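Local coordinates for protein GTP pyrophosphokinase YjbM (Bacillus subtilis, PDB 5DEC) that makes the alarmone (p)ppGpp by transferring pyrophosphate from ATP to GDP or GTP, working as an allosterically regulated homotetramer, at residues Y166-G170 with N171-K175. Sequence-based numbering, arbitrary orientation.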
ATOM      1  N   TYR B 166      23.811  13.661  11.450  1.00 28.10           N
ATOM      2  CA  TYR B 166      23.051  14.742  10.833  1.00 28.53           C
ATOM      3  C   TYR B 166      22.860  15.892  11.814  1.00 30.20           C
ATOM      4  O   TYR B 166      23.116  17.029  11.464  1.00 35.40           O
ATOM      5  CB  TYR B 166      21.685  14.259  10.347  1.00 31.41           C
ATOM      6  CG  TYR B 166      20.841  15.393   9.822  1.00 39.87           C
ATOM      7  CD1 TYR B 166      21.007  15.863   8.521  1.00 48.89           C
ATOM      8  CD2 TYR B 166      19.928  16.048  10.646  1.00 41.52           C
ATOM      9  CE1 TYR B 166      20.246  16.922   8.037  1.00 52.94           C
ATOM     10  CE2 TYR B 166      19.169  17.113  10.170  1.00 51.60           C
ATOM     11  CZ  TYR B 166      19.334  17.541   8.869  1.00 54.56           C
ATOM     12  OH  TYR B 166      18.580  18.594   8.402  1.00 63.05           O
ATOM     13  N   LYS B 167      22.395  15.602  13.033  1.00 22.63           N
ATOM     14  CA  LYS B 167      22.201  16.647  14.024  1.00 28.71           C
ATOM     15  C   LYS B 167      23.480  17.459  14.323  1.00 37.12           C
ATOM     16  O   LYS B 167      23.418  18.672  14.512  1.00 31.54           O
ATOM     17  CB  LYS B 167      21.684  16.065  15.334  1.00 35.49           C
ATOM     18  CG  LYS B 167      21.567  17.151  16.399  1.00 48.20           C
ATOM     19  CD  LYS B 167      20.978  16.684  17.701  1.00 56.05           C
ATOM     20  CE  LYS B 167      20.673  17.886  18.580  1.00 65.85           C
ATOM     21  NZ  LYS B 167      21.918  18.656  18.871  1.00 71.93           N
ATOM     22  N   TYR B 168      24.629  16.791  14.331  1.00 27.20           N
ATOM     23  CA  TYR B 168      25.896  17.437  14.687  1.00 33.37           C
ATOM     24  C   TYR B 168      26.773  17.735  13.496  1.00 30.78           C
ATOM     25  O   TYR B 168      27.965  18.018  13.663  1.00 30.22           O
ATOM     26  CB  TYR B 168      26.680  16.551  15.656  1.00 30.65           C
ATOM     27  CG  TYR B 168      26.114  16.503  17.041  1.00 27.27           C
ATOM     28  CD1 TYR B 168      26.218  17.599  17.888  1.00 34.37           C
ATOM     29  CD2 TYR B 168      25.486  15.360  17.516  1.00 32.17           C
ATOM     30  CE1 TYR B 168      25.706  17.557  19.176  1.00 39.85           C
ATOM     31  CE2 TYR B 168      24.977  15.309  18.791  1.00 40.75           C
ATOM     32  CZ  TYR B 168      25.089  16.409  19.621  1.00 46.06           C
ATOM     33  OH  TYR B 168      24.578  16.348  20.898  1.00 48.19           O
ATOM     34  N   SER B 169      26.180  17.680  12.306  1.00 30.66           N
ATOM     35  CA  SER B 169      26.876  17.986  11.063  1.00 36.09           C
ATOM     36  C   SER B 169      28.207  17.270  10.934  1.00 36.35           C
ATOM     37  O   SER B 169      29.207  17.871  10.515  1.00 37.04           O
ATOM     38  CB  SER B 169      27.099  19.506  10.929  1.00 35.58           C
ATOM     39  OG  SER B 169      25.867  20.199  11.063  1.00 36.54           O
ATOM     40  N   GLY B 170      28.229  16.002  11.333  1.00 33.10           N
ATOM     41  CA  GLY B 170      29.391  15.168  11.116  1.00 30.48           C
ATOM     42  C   GLY B 170      30.423  15.277  12.222  1.00 35.25           C
ATOM     43  O   GLY B 170      31.486  14.667  12.141  1.00 36.01           O
ATOM     44  N   ASN B 171      30.125  16.055  13.257  1.00 28.52           N
ATOM     45  CA  ASN B 171      31.079  16.233  14.364  1.00 26.38           C
ATOM     46  C   ASN B 171      30.398  15.966  15.682  1.00 31.38           C
ATOM     47  O   ASN B 171      30.025  16.886  16.396  1.00 27.59           O
ATOM     48  CB  ASN B 171      31.629  17.679  14.321  1.00 29.04           C
ATOM     49  CG  ASN B 171      32.611  18.000  15.454  1.00 32.34           C
ATOM     50  OD1 ASN B 171      33.183  17.113  16.108  1.00 29.83           O
ATOM     51  ND2 ASN B 171      32.789  19.295  15.705  1.00 32.57           N
ATOM     52  N   ILE B 172      30.255  14.685  16.017  1.00 30.16           N
ATOM     53  CA  ILE B 172      29.599  14.295  17.246  1.00 28.81           C
ATOM     54  C   ILE B 172      30.566  14.540  18.398  1.00 28.73           C
ATOM     55  O   ILE B 172      31.696  14.066  18.346  1.00 30.22           O
ATOM     56  CB  ILE B 172      29.161  12.795  17.185  1.00 25.80           C
ATOM     57  CG1 ILE B 172      28.184  12.574  16.025  1.00 22.88           C
ATOM     58  CG2 ILE B 172      28.484  12.375  18.468  1.00 27.20           C
ATOM     59  CD1 ILE B 172      27.867  11.079  15.774  1.00 26.51           C
ATOM     60  N   PRO B 173      30.107  15.233  19.460  1.00 27.98           N
ATOM     61  CA  PRO B 173      30.970  15.549  20.597  1.00 40.60           C
ATOM     62  C   PRO B 173      31.441  14.271  21.250  1.00 38.29           C
ATOM     63  O   PRO B 173      30.743  13.263  21.207  1.00 33.02           O
ATOM     64  CB  PRO B 173      30.062  16.359  21.531  1.00 41.52           C
ATOM     65  CG  PRO B 173      28.970  16.858  20.677  1.00 33.74           C
ATOM     66  CD  PRO B 173      28.758  15.795  19.622  1.00 29.44           C
ATOM     67  N   GLU B 174      32.609  14.314  21.866  1.00 32.52           N
ATOM     68  CA  GLU B 174      33.237  13.085  22.304  1.00 36.17           C
ATOM     69  C   GLU B 174      32.410  12.378  23.372  1.00 29.53           C
ATOM     70  O   GLU B 174      32.371  11.159  23.383  1.00 34.09           O
ATOM     71  CB  GLU B 174      34.657  13.368  22.829  1.00 46.70           C
ATOM     72  CG  GLU B 174      35.612  12.198  22.603  1.00 63.60           C
ATOM     73  CD  GLU B 174      35.923  11.990  21.116  1.00 80.69           C
ATOM     74  OE1 GLU B 174      35.842  12.965  20.333  1.00 83.32           O
ATOM     75  OE2 GLU B 174      36.220  10.840  20.725  1.00 84.70           O
ATOM     76  N   LYS B 175      31.693  13.129  24.214  1.00 33.64           N
ATOM     77  CA  LYS B 175      30.905  12.506  25.275  1.00 35.06           C
ATOM     78  C   LYS B 175      29.772  11.678  24.672  1.00 33.47           C
ATOM     79  O   LYS B 175      29.440  10.577  25.144  1.00 31.02           O
ATOM     80  CB  LYS B 175      30.277  13.570  26.188  1.00 39.63           C
ATOM     81  CG  LYS B 175      31.037  13.964  27.448  1.00 53.23           C
ATOM     82  CD  LYS B 175      30.099  14.777  28.346  1.00 58.00           C
ATOM     83  CE  LYS B 175      30.816  15.841  29.148  1.00 56.57           C
ATOM     84  NZ  LYS B 175      31.768  15.269  30.135  1.00 59.99           N
TER
HETATM   85  O   HOH W   1      31.668  12.903  14.851  1.00 47.21           O
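Tyr-168 holds CG anti to its carbonyl carbon (chi1 -73°), and this turn lays the phenol ring against Pro-173. The setting is the short link between helix 152-167 and helix 174-202: the first helix ends in a Schellman motif, a type I' beta turn from Tyr-168 to Asn-171 overlaps it, and Pro-173 is the N-cap residue of the second helix. In the Schellman motif Ser-169 is the C-prime residue with positive phi. Its N bonds to Tyr-166 O at 3.2 Å, and Gly-170 N reaches back to Asn-165 O. The beta turn is closed by Asn-171 N, which donates to Tyr-168 O at 2.9 Å.

Pro-173 CD sits over the centre of the Tyr-168 ring, 3.5 Å from the centroid and 9° off the ring normal. This is a CH-pi contact. Pro-173 CG lies nearer the rim, 3.7 Å from Tyr-168 CE1. Ile-172 CG1 meets the ring more loosely, 4.2 Å from Tyr-168 CD2. Ile-172 is buried, and it also packs on Leu-164 and on Leu-180, so it joins the two helices. Tyr-168 also packs on Val-176 of helix 174-202 and on Val-201 of a second subunit, which places the turn beside a subunit interface. A serine in place of Tyr-168 would probably leave Pro-173 CD without its aromatic face and open a gap beside Ile-172. A water links the turn to the residue after it: it donates to Gly-170 O at 3.2 Å and accepts from Ile-172 N at 2.6 Å.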